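Local coordinates for ESX secretion system protein EccC (Thermomonospora curvata, PDB 4NH0) that serves as the weakly active, multi-domain ATPase of the ESX (type VII) secretion system, which exports EsxA and EsxB, and might be its translocase, at residues Leu598-Pro602 with His860-Ala864; Leu825-Leu829 with Ala842-Glu847; Leu865-Asp869 with Gly880-Thr884; Ala379-Glu383 with His591-Leu595. All blocks are in the same frame, centred on the assembly; numbering follows the deposited sequence.

Interaction 1. Residues Leu598-Pro602 with His860-Ala864; sequences LDVPP and HFLTA. With ATP (adenosine-5'-triphosphate), chain G.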
loop_
_atom_site.group_PDB
_atom_site.type_symbol
_atom_site.label_atom_id
_atom_site.label_comp_id
_atom_site.label_asym_id
_atom_site.label_seq_id
_atom_site.Cartn_x
_atom_site.Cartn_y
_atom_site.Cartn_z
ATOM N N LEU A 598 4.896 18.502 1.891
ATOM C CA LEU A 598 4.106 17.346 1.469
ATOM C C LEU A 598 2.783 17.703 0.799
ATOM O O LEU A 598 1.715 17.491 1.373
ATOM C CB LEU A 598 3.833 16.448 2.679
ATOM C CG LEU A 598 4.158 14.960 2.548
ATOM C CD1 LEU A 598 5.628 14.763 2.224
ATOM C CD2 LEU A 598 3.788 14.227 3.827
ATOM N N ASP A 599 2.849 18.241 -0.413
ATOM C CA ASP A 599 1.639 18.559 -1.160
ATOM C C ASP A 599 1.542 17.703 -2.416
ATOM O O ASP A 599 0.637 16.883 -2.554
ATOM C CB ASP A 599 1.601 20.044 -1.529
ATOM C CG ASP A 599 0.304 20.442 -2.205
ATOM O OD1 ASP A 599 -0.748 19.862 -1.866
ATOM O OD2 ASP A 599 0.335 21.335 -3.079
ATOM N N VAL A 600 2.486 17.902 -3.328
ATOM C CA VAL A 600 2.516 17.153 -4.577
ATOM C C VAL A 600 3.325 15.867 -4.423
ATOM O O VAL A 600 4.467 15.896 -3.965
ATOM C CB VAL A 600 3.096 18.008 -5.725
ATOM C CG1 VAL A 600 4.330 18.770 -5.260
ATOM C CG2 VAL A 600 3.408 17.145 -6.934
ATOM N N PRO A 601 2.725 14.727 -4.797
ATOM C CA PRO A 601 3.375 13.418 -4.689
ATOM C C PRO A 601 4.494 13.231 -5.705
ATOM O O PRO A 601 4.441 13.818 -6.785
ATOM C CB PRO A 601 2.229 12.441 -4.961
ATOM C CG PRO A 601 1.301 13.204 -5.835
ATOM C CD PRO A 601 1.359 14.620 -5.337
ATOM N N PRO A 602 5.506 12.423 -5.357
ATOM C CA PRO A 602 6.614 12.120 -6.265
ATOM C C PRO A 602 6.282 10.965 -7.199
ATOM O O PRO A 602 5.244 10.326 -7.041
ATOM C CB PRO A 602 7.740 11.737 -5.308
ATOM C CG PRO A 602 7.024 11.084 -4.175
ATOM C CD PRO A 602 5.705 11.811 -4.031
ATOM N N HIS A 860 4.835 11.299 9.002
ATOM C CA HIS A 860 3.952 11.500 7.861
ATOM C C HIS A 860 4.701 11.288 6.554
ATOM O O HIS A 860 5.816 11.778 6.383
ATOM C CB HIS A 860 3.341 12.902 7.888
ATOM C CG HIS A 860 2.389 13.126 9.020
ATOM N ND1 HIS A 860 1.162 12.501 9.095
ATOM C CD2 HIS A 860 2.481 13.907 10.122
ATOM C CE1 HIS A 860 0.541 12.886 10.194
ATOM N NE2 HIS A 860 1.319 13.739 10.835
ATOM N N PHE A 861 4.087 10.553 5.634
ATOM C CA PHE A 861 4.673 10.356 4.318
ATOM C C PHE A 861 3.611 10.476 3.236
ATOM O O PHE A 861 2.417 10.522 3.526
ATOM C CB PHE A 861 5.374 8.996 4.229
ATOM C CG PHE A 861 4.435 7.827 4.120
ATOM C CD1 PHE A 861 4.094 7.307 2.882
ATOM C CD2 PHE A 861 3.907 7.238 5.254
ATOM C CE1 PHE A 861 3.237 6.232 2.779
ATOM C CE2 PHE A 861 3.051 6.159 5.154
ATOM C CZ PHE A 861 2.714 5.657 3.915
ATOM N N LEU A 862 4.057 10.524 1.987
ATOM C CA LEU A 862 3.154 10.644 0.853
ATOM C C LEU A 862 3.524 9.627 -0.218
ATOM O O LEU A 862 4.616 9.682 -0.784
ATOM C CB LEU A 862 3.192 12.064 0.289
ATOM C CG LEU A 862 2.214 12.406 -0.834
ATOM C CD1 LEU A 862 0.787 12.147 -0.392
ATOM C CD2 LEU A 862 2.385 13.856 -1.249
ATOM N N THR A 863 2.614 8.695 -0.486
ATOM C CA THR A 863 2.860 7.626 -1.446
ATOM C C THR A 863 3.136 8.175 -2.837
ATOM O O THR A 863 2.396 9.020 -3.336
ATOM C CB THR A 863 1.671 6.653 -1.530
ATOM O OG1 THR A 863 0.553 7.313 -2.135
ATOM C CG2 THR A 863 1.279 6.174 -0.148
ATOM N N ALA A 864 4.203 7.690 -3.461
ATOM C CA ALA A 864 4.546 8.110 -4.812
ATOM C C ALA A 864 3.540 7.563 -5.813
ATOM O O ALA A 864 2.672 6.767 -5.461
ATOM C CB ALA A 864 5.950 7.659 -5.171
HETATM P PG ATP G . -11.531 2.508 -2.659
HETATM O O1G ATP G . -11.530 2.453 -1.152
HETATM O O2G ATP G . -11.006 1.261 -3.326
HETATM O O3G ATP G . -12.810 3.036 -3.261
HETATM P PB ATP G . -8.916 3.451 -2.505
HETATM O O1B ATP G . -8.366 2.177 -3.091
HETATM O O2B ATP G . -8.906 3.663 -1.012
HETATM O O3B ATP G . -10.433 3.632 -3.005
HETATM P PA ATP G . -7.393 4.502 -4.584
HETATM O O1A ATP G . -6.020 3.930 -4.336
HETATM O O2A ATP G . -8.332 3.759 -5.502
HETATM O O3A ATP G . -8.133 4.688 -3.170
HETATM O "O5'" ATP G . -7.223 6.012 -5.109
HETATM C "C5'" ATP G . -8.350 6.876 -5.223
HETATM C "C4'" ATP G . -7.915 8.188 -5.865
HETATM O "O4'" ATP G . -6.971 8.857 -5.027
HETATM C "C3'" ATP G . -7.241 7.951 -7.206
HETATM O "O3'" ATP G . -8.059 8.449 -8.268
HETATM C "C2'" ATP G . -5.935 8.719 -7.159
HETATM O "O2'" ATP G . -5.905 9.689 -8.207
HETATM C "C1'" ATP G . -5.903 9.403 -5.802
HETATM N N9 ATP G . -4.609 9.123 -5.134
HETATM C C8 ATP G . -4.307 8.002 -4.454
HETATM N N7 ATP G . -3.043 8.050 -3.962
HETATM C C5 ATP G . -2.512 9.229 -4.334
HETATM C C6 ATP G . -1.214 9.919 -4.150
HETATM N N6 ATP G . -0.207 9.342 -3.453
HETATM N N1 ATP G . -1.071 11.142 -4.701
HETATM C C2 ATP G . -2.064 11.727 -5.396
HETATM N N3 ATP G . -3.265 11.159 -5.603
HETATM C C4 ATP G . -3.547 9.932 -5.107
#

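Interaction 2. Residues Leu825-Leu829 with Ala842-Glu847; sequences LELRL and AANVPE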
loop_
_atom_site.group_PDB
_atom_site.type_symbol
_atom_site.label_atom_id
_atom_site.label_comp_id
_atom_site.label_asym_id
_atom_site.label_seq_id
_atom_site.Cartn_x
_atom_site.Cartn_y
_atom_site.Cartn_z
ATOM N N LEU A 825 1.792 -0.720 6.007
ATOM C CA LEU A 825 1.714 0.600 5.401
ATOM C C LEU A 825 0.361 1.228 5.703
ATOM O O LEU A 825 -0.631 0.945 5.033
ATOM C CB LEU A 825 1.948 0.509 3.894
ATOM C CG LEU A 825 3.279 -0.140 3.509
ATOM C CD1 LEU A 825 3.417 -0.270 2.002
ATOM C CD2 LEU A 825 4.440 0.651 4.089
ATOM N N GLU A 826 0.330 2.077 6.724
ATOM C CA GLU A 826 -0.917 2.658 7.202
ATOM C C GLU A 826 -1.179 4.031 6.599
ATOM O O GLU A 826 -0.298 4.888 6.568
ATOM C CB GLU A 826 -0.902 2.753 8.728
ATOM C CG GLU A 826 -2.136 3.399 9.327
ATOM C CD GLU A 826 -2.093 3.432 10.839
ATOM O OE1 GLU A 826 -1.625 2.445 11.444
ATOM O OE2 GLU A 826 -2.525 4.445 11.427
ATOM N N LEU A 827 -2.402 4.228 6.120
ATOM C CA LEU A 827 -2.819 5.506 5.561
ATOM C C LEU A 827 -3.798 6.191 6.506
ATOM O O LEU A 827 -3.780 5.944 7.711
ATOM C CB LEU A 827 -3.452 5.309 4.183
ATOM C CG LEU A 827 -2.555 5.328 2.943
ATOM C CD1 LEU A 827 -1.365 4.401 3.094
ATOM C CD2 LEU A 827 -3.362 4.959 1.709
ATOM N N ARG A 828 -4.652 7.051 5.962
ATOM C CA ARG A 828 -5.686 7.695 6.763
ATOM C C ARG A 828 -6.834 6.727 7.014
ATOM O O ARG A 828 -7.423 6.191 6.076
ATOM C CB ARG A 828 -6.199 8.962 6.078
ATOM C CG ARG A 828 -7.427 9.571 6.740
ATOM C CD ARG A 828 -7.132 10.021 8.163
ATOM N NE ARG A 828 -8.323 10.540 8.829
ATOM C CZ ARG A 828 -8.353 10.953 10.091
ATOM N NH1 ARG A 828 -7.254 10.911 10.832
ATOM N NH2 ARG A 828 -9.482 11.410 10.615
ATOM N N LEU A 829 -7.151 6.505 8.284
ATOM C CA LEU A 829 -8.207 5.571 8.644
ATOM C C LEU A 829 -9.513 6.296 8.942
ATOM O O LEU A 829 -9.523 7.498 9.204
ATOM C CB LEU A 829 -7.805 4.729 9.857
ATOM C CG LEU A 829 -6.470 3.983 9.885
ATOM C CD1 LEU A 829 -5.345 4.885 10.370
ATOM C CD2 LEU A 829 -6.576 2.744 10.760
ATOM N N ALA A 842 -2.160 9.364 14.150
ATOM C CA ALA A 842 -3.089 8.918 13.117
ATOM C C ALA A 842 -4.179 9.955 12.870
ATOM O O ALA A 842 -4.652 10.117 11.747
ATOM C CB ALA A 842 -3.708 7.583 13.497
ATOM N N ALA A 843 -4.572 10.657 13.929
ATOM C CA ALA A 843 -5.619 11.667 13.836
ATOM C C ALA A 843 -5.143 12.894 13.069
ATOM O O ALA A 843 -5.940 13.598 12.451
ATOM C CB ALA A 843 -6.092 12.064 15.225
ATOM N N ASN A 844 -3.839 13.146 13.114
ATOM C CA ASN A 844 -3.262 14.313 12.459
ATOM C C ASN A 844 -3.062 14.099 10.963
ATOM O O ASN A 844 -2.714 15.029 10.236
ATOM C CB ASN A 844 -1.932 14.682 13.117
ATOM C CG ASN A 844 -2.093 15.064 14.575
ATOM O OD1 ASN A 844 -3.113 15.626 14.972
ATOM N ND2 ASN A 844 -1.083 14.758 15.380
ATOM N N VAL A 845 -3.280 12.870 10.510
ATOM C CA VAL A 845 -3.192 12.553 9.092
ATOM C C VAL A 845 -4.365 13.180 8.346
ATOM O O VAL A 845 -5.519 12.944 8.700
ATOM C CB VAL A 845 -3.179 11.032 8.851
ATOM C CG1 VAL A 845 -3.055 10.727 7.366
ATOM C CG2 VAL A 845 -2.044 10.384 9.627
ATOM N N PRO A 846 -4.066 13.991 7.319
ATOM C CA PRO A 846 -5.059 14.705 6.509
ATOM C C PRO A 846 -6.204 13.812 6.043
ATOM O O PRO A 846 -5.964 12.774 5.428
ATOM C CB PRO A 846 -4.239 15.200 5.319
ATOM C CG PRO A 846 -2.880 15.391 5.874
ATOM C CD PRO A 846 -2.691 14.290 6.881
ATOM N N GLU A 847 -7.434 14.220 6.340
ATOM C CA GLU A 847 -8.610 13.414 6.031
ATOM C C GLU A 847 -8.819 13.219 4.534
ATOM O O GLU A 847 -8.892 12.089 4.053
ATOM C CB GLU A 847 -9.864 14.044 6.642
ATOM C CG GLU A 847 -10.135 13.630 8.079
ATOM C CD GLU A 847 -11.532 13.999 8.534
ATOM O OE1 GLU A 847 -12.148 14.888 7.907
ATOM O OE2 GLU A 847 -12.020 13.397 9.512
#

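Interaction 3. Residues Leu865-Asp869 with Gly880-Thr884; sequences LPRID and GIATT. With ATP (adenosine-5'-triphosphate), chain G.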
loop_
_atom_site.group_PDB
_atom_site.type_symbol
_atom_site.label_atom_id
_atom_site.label_comp_id
_atom_site.label_asym_id
_atom_site.label_seq_id
_atom_site.Cartn_x
_atom_site.Cartn_y
_atom_site.Cartn_z
ATOM N N LEU A 865 3.658 7.997 -7.062
ATOM C CA LEU A 865 2.777 7.523 -8.121
ATOM C C LEU A 865 3.502 6.505 -8.993
ATOM O O LEU A 865 4.686 6.668 -9.285
ATOM C CB LEU A 865 2.273 8.695 -8.968
ATOM C CG LEU A 865 0.923 9.305 -8.581
ATOM C CD1 LEU A 865 0.916 9.769 -7.134
ATOM C CD2 LEU A 865 0.570 10.452 -9.512
ATOM N N PRO A 866 2.791 5.450 -9.417
ATOM C CA PRO A 866 3.403 4.376 -10.207
ATOM C C PRO A 866 3.743 4.819 -11.625
ATOM O O PRO A 866 3.280 4.207 -12.587
ATOM C CB PRO A 866 2.320 3.298 -10.218
ATOM C CG PRO A 866 1.049 4.059 -10.112
ATOM C CD PRO A 866 1.345 5.238 -9.227
ATOM N N ARG A 867 4.543 5.872 -11.747
ATOM C CA ARG A 867 4.888 6.430 -13.047
ATOM C C ARG A 867 6.396 6.580 -13.206
ATOM O O ARG A 867 7.124 6.701 -12.221
ATOM C CB ARG A 867 4.210 7.789 -13.243
ATOM C CG ARG A 867 2.766 7.842 -12.777
ATOM C CD ARG A 867 2.147 9.206 -13.030
ATOM N NE ARG A 867 2.115 9.534 -14.451
ATOM C CZ ARG A 867 1.452 10.565 -14.965
ATOM N NH1 ARG A 867 0.762 11.374 -14.173
ATOM N NH2 ARG A 867 1.479 10.788 -16.271
ATOM N N ILE A 868 6.859 6.568 -14.451
ATOM C CA ILE A 868 8.260 6.834 -14.751
ATOM C C ILE A 868 8.365 7.941 -15.793
ATOM O O ILE A 868 9.426 8.160 -16.377
ATOM C CB ILE A 868 8.993 5.574 -15.259
ATOM C CG1 ILE A 868 8.360 5.063 -16.553
ATOM C CG2 ILE A 868 8.987 4.488 -14.197
ATOM C CD1 ILE A 868 9.250 5.203 -17.769
ATOM N N ASP A 869 7.255 8.639 -16.018
ATOM C CA ASP A 869 7.218 9.724 -16.990
ATOM C C ASP A 869 7.689 11.041 -16.383
ATOM O O ASP A 869 8.424 11.799 -17.015
ATOM C CB ASP A 869 5.806 9.881 -17.568
ATOM C CG ASP A 869 4.732 9.936 -16.495
ATOM O OD1 ASP A 869 5.028 10.367 -15.361
ATOM O OD2 ASP A 869 3.582 9.549 -16.790
ATOM N N GLY A 880 -0.435 7.517 -17.673
ATOM C CA GLY A 880 0.917 7.369 -17.172
ATOM C C GLY A 880 1.297 5.924 -16.921
ATOM O O GLY A 880 2.349 5.468 -17.365
ATOM N N ILE A 881 0.435 5.206 -16.207
ATOM C CA ILE A 881 0.672 3.804 -15.878
ATOM C C ILE A 881 0.834 2.952 -17.133
ATOM O O ILE A 881 1.729 2.110 -17.212
ATOM C CB ILE A 881 -0.476 3.227 -15.023
ATOM C CG1 ILE A 881 -0.618 4.009 -13.717
ATOM C CG2 ILE A 881 -0.241 1.756 -14.729
ATOM C CD1 ILE A 881 -1.721 3.497 -12.818
ATOM N N ALA A 882 -0.028 3.187 -18.115
ATOM C CA ALA A 882 -0.021 2.420 -19.356
ATOM C C ALA A 882 1.299 2.557 -20.110
ATOM O O ALA A 882 1.728 1.630 -20.798
ATOM C CB ALA A 882 -1.178 2.849 -20.242
ATOM N N THR A 883 1.939 3.713 -19.980
ATOM C CA THR A 883 3.207 3.964 -20.656
ATOM C C THR A 883 4.372 3.316 -19.916
ATOM O O THR A 883 5.360 2.914 -20.531
ATOM C CB THR A 883 3.479 5.471 -20.801
ATOM O OG1 THR A 883 3.349 6.107 -19.524
ATOM C CG2 THR A 883 2.495 6.097 -21.774
ATOM N N THR A 884 4.253 3.217 -18.596
ATOM C CA THR A 884 5.283 2.579 -17.784
ATOM C C THR A 884 5.336 1.082 -18.063
ATOM O O THR A 884 6.407 0.520 -18.287
ATOM C CB THR A 884 5.042 2.798 -16.281
ATOM O OG1 THR A 884 3.833 2.138 -15.889
ATOM C CG2 THR A 884 4.928 4.276 -15.970
HETATM P PG ATP G . -11.531 2.508 -2.659
HETATM O O1G ATP G . -11.530 2.453 -1.152
HETATM O O2G ATP G . -11.006 1.261 -3.326
HETATM O O3G ATP G . -12.810 3.036 -3.261
HETATM P PB ATP G . -8.916 3.451 -2.505
HETATM O O1B ATP G . -8.366 2.177 -3.091
HETATM O O2B ATP G . -8.906 3.663 -1.012
HETATM O O3B ATP G . -10.433 3.632 -3.005
HETATM P PA ATP G . -7.393 4.502 -4.584
HETATM O O1A ATP G . -6.020 3.930 -4.336
HETATM O O2A ATP G . -8.332 3.759 -5.502
HETATM O O3A ATP G . -8.133 4.688 -3.170
HETATM O "O5'" ATP G . -7.223 6.012 -5.109
HETATM C "C5'" ATP G . -8.350 6.876 -5.223
HETATM C "C4'" ATP G . -7.915 8.188 -5.865
HETATM O "O4'" ATP G . -6.971 8.857 -5.027
HETATM C "C3'" ATP G . -7.241 7.951 -7.206
HETATM O "O3'" ATP G . -8.059 8.449 -8.268
HETATM C "C2'" ATP G . -5.935 8.719 -7.159
HETATM O "O2'" ATP G . -5.905 9.689 -8.207
HETATM C "C1'" ATP G . -5.903 9.403 -5.802
HETATM N N9 ATP G . -4.609 9.123 -5.134
HETATM C C8 ATP G . -4.307 8.002 -4.454
HETATM N N7 ATP G . -3.043 8.050 -3.962
HETATM C C5 ATP G . -2.512 9.229 -4.334
HETATM C C6 ATP G . -1.214 9.919 -4.150
HETATM N N6 ATP G . -0.207 9.342 -3.453
HETATM N N1 ATP G . -1.071 11.142 -4.701
HETATM C C2 ATP G . -2.064 11.727 -5.396
HETATM N N3 ATP G . -3.265 11.159 -5.603
HETATM C C4 ATP G . -3.547 9.932 -5.107
#

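Interaction 4. Residues Ala379-Glu383 with His591-Leu595; sequences ALHGE and HQIWL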
loop_
_atom_site.group_PDB
_atom_site.type_symbol
_atom_site.label_atom_id
_atom_site.label_comp_id
_atom_site.label_asym_id
_atom_site.label_seq_id
_atom_site.Cartn_x
_atom_site.Cartn_y
_atom_site.Cartn_z
ATOM N N ALA A 379 10.732 22.096 13.021
ATOM C CA ALA A 379 11.686 22.591 12.037
ATOM C C ALA A 379 12.652 23.582 12.676
ATOM O O ALA A 379 13.832 23.626 12.330
ATOM C CB ALA A 379 10.961 23.235 10.868
ATOM N N LEU A 380 12.141 24.374 13.613
ATOM C CA LEU A 380 12.958 25.349 14.323
ATOM C C LEU A 380 13.641 24.709 15.524
ATOM O O LEU A 380 14.800 25.001 15.816
ATOM C CB LEU A 380 12.107 26.538 14.769
ATOM C CG LEU A 380 11.522 27.386 13.639
ATOM C CD1 LEU A 380 10.643 28.492 14.193
ATOM C CD2 LEU A 380 12.632 27.961 12.777
ATOM N N HIS A 381 12.913 23.838 16.215
ATOM C CA HIS A 381 13.466 23.086 17.336
ATOM C C HIS A 381 14.661 22.265 16.871
ATOM O O HIS A 381 15.630 22.088 17.609
ATOM C CB HIS A 381 12.398 22.178 17.950
ATOM C CG HIS A 381 12.873 21.389 19.131
ATOM N ND1 HIS A 381 14.033 21.687 19.812
ATOM C CD2 HIS A 381 12.341 20.309 19.751
ATOM C CE1 HIS A 381 14.196 20.826 20.800
ATOM N NE2 HIS A 381 13.182 19.980 20.786
ATOM N N GLY A 382 14.587 21.772 15.640
ATOM C CA GLY A 382 15.682 21.028 15.049
ATOM C C GLY A 382 16.865 21.922 14.737
ATOM O O GLY A 382 18.014 21.493 14.823
ATOM N N GLU A 383 16.583 23.169 14.376
ATOM C CA GLU A 383 17.633 24.132 14.068
ATOM C C GLU A 383 18.413 24.502 15.324
ATOM O O GLU A 383 19.629 24.685 15.279
ATOM C CB GLU A 383 17.041 25.386 13.423
ATOM C CG GLU A 383 18.062 26.469 13.111
ATOM C CD GLU A 383 19.042 26.061 12.029
ATOM O OE1 GLU A 383 19.867 26.906 11.626
ATOM O OE2 GLU A 383 18.985 24.900 11.574
ATOM N N HIS A 591 21.035 27.691 4.349
ATOM C CA HIS A 591 20.670 26.360 4.809
ATOM C C HIS A 591 19.161 26.265 4.975
ATOM O O HIS A 591 18.554 27.073 5.677
ATOM C CB HIS A 591 21.374 26.035 6.127
ATOM C CG HIS A 591 20.871 24.790 6.788
ATOM N ND1 HIS A 591 20.835 23.570 6.150
ATOM C CD2 HIS A 591 20.386 24.578 8.034
ATOM C CE1 HIS A 591 20.347 22.659 6.972
ATOM N NE2 HIS A 591 20.067 23.244 8.122
ATOM N N GLN A 592 18.557 25.279 4.323
ATOM C CA GLN A 592 17.109 25.110 4.367
ATOM C C GLN A 592 16.637 24.659 5.745
ATOM O O GLN A 592 16.998 23.581 6.213
ATOM C CB GLN A 592 16.657 24.106 3.305
ATOM C CG GLN A 592 16.969 24.530 1.882
ATOM C CD GLN A 592 16.214 25.775 1.466
ATOM O OE1 GLN A 592 15.098 26.020 1.924
ATOM N NE2 GLN A 592 16.821 26.573 0.595
ATOM N N ILE A 593 15.831 25.496 6.389
ATOM C CA ILE A 593 15.248 25.159 7.681
ATOM C C ILE A 593 13.844 24.609 7.474
ATOM O O ILE A 593 13.365 23.777 8.244
ATOM C CB ILE A 593 15.183 26.378 8.620
ATOM C CG1 ILE A 593 16.423 27.261 8.453
ATOM C CG2 ILE A 593 15.018 25.935 10.065
ATOM C CD1 ILE A 593 17.706 26.608 8.899
ATOM N N TRP A 594 13.195 25.084 6.417
ATOM C CA TRP A 594 11.825 24.702 6.109
ATOM C C TRP A 594 11.728 24.140 4.697
ATOM O O TRP A 594 12.111 24.795 3.730
ATOM C CB TRP A 594 10.895 25.907 6.269
ATOM C CG TRP A 594 9.490 25.673 5.811
ATOM C CD1 TRP A 594 8.995 25.869 4.554
ATOM C CD2 TRP A 594 8.392 25.219 6.609
ATOM N NE1 TRP A 594 7.658 25.555 4.519
ATOM C CE2 TRP A 594 7.264 25.154 5.769
ATOM C CE3 TRP A 594 8.255 24.856 7.952
ATOM C CZ2 TRP A 594 6.017 24.741 6.227
ATOM C CZ3 TRP A 594 7.016 24.449 8.404
ATOM C CH2 TRP A 594 5.913 24.394 7.545
ATOM N N LEU A 595 11.214 22.921 4.587
ATOM C CA LEU A 595 11.083 22.257 3.297
ATOM C C LEU A 595 9.621 22.152 2.880
ATOM O O LEU A 595 8.741 22.084 3.736
ATOM C CB LEU A 595 11.722 20.869 3.350
ATOM C CG LEU A 595 13.242 20.860 3.495
ATOM C CD1 LEU A 595 13.763 19.442 3.478
ATOM C CD2 LEU A 595 13.886 21.682 2.391
#

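Interaction 1. Residues Leu598-Pro602 with His860-Ala864
The irregular loop 598-602 arches over strand 860-863 without a backbone hydrogen bond to it and closes in at its far end, where the CA atoms of Pro-602 and Ala-864 come within 4.7 Å. Leu-862 has the largest share of the contact. With CG anti to its backbone N (chi1 -175°), its CD2 is sent under the arch, 3.6 Å from CA of Pro-601. Leu-598 enters from the other end and slides past Leu-862 in the opposite direction; its CG lies 3.8 Å from Leu-862 CB, while CD2 rests on the backbone of Phe-861. With an alanine here the branch beside Leu-862 is gone, and a gap would probably open between the loop and the strand, also beside Arg-852. Farther along, the ring of Pro-602 packs through CG on CB of Ala-864 at 3.7 Å, and O of Pro-602 is hydrogen-bonded to Leu-865.

The same strand end meets ATP. Its N6 donates to OG1 of Thr-863 at 2.5 Å, with an N-H...O angle of 138°, and makes a weak bond to the Thr-863 carbonyl O. Two oxygens of one residue thus lie within bonding distance of the amino group. CG of Pro-601 lies 3.3 Å from N1 of the base. The triphosphate is held separately by the Walker A residues, among them Lys-669 and Ser-670. Recognition of adenine N6 by the end of a late strand, with a proline of the distant loop 598-602 beside the base, makes up part of the adenine side of the nucleotide pocket in the second FtsK P-loop ATPase domain.

Interaction 2. Residues Leu825-Leu829 with Ala842-Glu847
The flat guanidinium of Arg-828 takes O of Ala-842 at its edge, near its plane, through a weak NH1 hydrogen bond of 2.9 Å. O of Val-845 and OE2 of Glu-847 approach it obliquely. NH2 forms a long salt bridge of 3.4 Å with Glu-847 OE2, and the guanidinium and carboxylate planes stand 57° apart. A bend at chi2 (63°) turns the arginine along the chain that leaves helix 839-844, bringing CD to 3.4 Å from O of Val-845. Nearer the backbone, CB packs on CG1 of Val-845 at 3.8 Å. One cation thus faces several main-chain oxygens at the end of a helix, where its charge would suit the helix dipole.

On the adjoining side, the carboxylate of Glu-826 passes CB of Ala-842 at 3.9 Å, but its bonds go to Ser-835 and the backbone N of Glu-836. Leu-829 adds a looser touch on the same methyl.

Strand 823-827 runs between 659-662 and 852-854 in the mixed sheet, and Arg-828 also touches Thr-667. The contact therefore packs a short helix end against strand 823-827 and the residues that follow it, beside the Walker A loop of a P-loop ATPase fold.

Interaction 3. Residues Leu865-Asp869 with Gly880-Thr884
Arg-867 reaches over Gly-880 on helix 877-891. Its CB springs from a backbone whose CA already lies 3.6 Å from CG2 of Thr-884; CG and CD then carry the chain along the helix, and a bend at chi3 (62°) turns the end over the glycine. There NE approaches CA of Gly-880, and NH2 comes to 3.6 Å from the same atom, in an oblique approach to the guanidinium. NE, through a weak bond, and NH2 both point to OD2 of Asp-869 in a salt bridge whose NH2 distance is doubtfully short, while NH1 pairs with a second acid, Asp-871. OD2 of Asp-869 itself lies 3.5 Å from Gly-880 CA, so the ion pair sits directly on a helix position without a side chain.

One turn on, Thr-884 supplies the apolar half. Its OG1 stands at chi1 65° and turns back to O of Ile-881, at a doubtfully short distance; this leaves CG2 anti to the carbonyl carbon and against the loop, 3.4 Å from N of Ile-868 and 3.6 Å from its CG1. Pro-866 crosses Ile-881, CG to CD1 at 3.9 Å. This proline is the centre of an inverse gamma turn, closed by Arg-867 N and Leu-865 O, and it also packs on Thr-675 and Thr-678 of helix 669-683. From the first residue of the turn, CD1 of Leu-865 touches N1 of ATP at 3.4 Å. The arrangement is a connection from a sheet strand to a helix, folded back on that helix, with its first residue, Leu-865, in the adenine pocket of a P-loop ATPase domain.

Interaction 4. Residues Ala379-Glu383 with His591-Leu595
Ile-593 is the closely packed centre of the contact, set against one side of helix 371-394. CG2, anti to the backbone N, goes in between Ala-379 and Glu-383, lying 3.4 Å from O of Ala-379 and 4.0 Å from CB of Glu-383. CD1 meets the carboxyl end of the glutamate, 3.4 Å from its CD, with the two side chains crossing at about a right angle. Leu-380 adds CD2 at 4.1 Å from the same CG2, and CB of Ala-379 sits 3.6 Å from O of Ile-593.

Helix 371-394 belongs to the first FtsK ATPase domain and accompanies strand 359-364, an outermost strand of its mixed sheet; Ser-360 on that strand hydrogen-bonds both N of Ile-593 and O of His-591. A chain lying between this helix and strand is consistent with the linker between FtsK 1 and FtsK 2 binding to FtsK 1, as EsxB binds the third domain.

The two flanks are looser and partly exposed. His-591 slides past Glu-383, its ring edge toward OE2, with CD2 3.8 Å away and the carboxylate and ring planes 27° apart. The carboxylate is bonded to Arg-386, Arg-387 and Gln-643. Swapping Glu-383 for an alanine would probably leave these two arginines without their shared negative charge and uncover CD1 of Ile-593. On the other flank, Trp-594 has its CE3 at 4.3 Å from CB of Ala-379, while its indole makes a cation-pi contact with Arg-375 of the same helix.

In the fold
Along the chain, interaction 4 closes first, and only a few residues later the same loop, between helix 575-583 and strand 612-614, enters interaction 1; their centres lie 19 Å apart. That loop thus packs on the first FtsK domain and then on the second. Interaction 2 forms within the second domain before strand 860-863 is reached. It shares the mixed sheet of interaction 1, their centres about 13 Å apart, and touches it through Val-845 and His-860. Interaction 3 starts right after the strand of interaction 1, about 16 Å away between centres, and both border the same ATP. One linker thus runs from the first FtsK domain to the sheet and nucleotide pocket of the second, consistent with the rigid multi-domain motor.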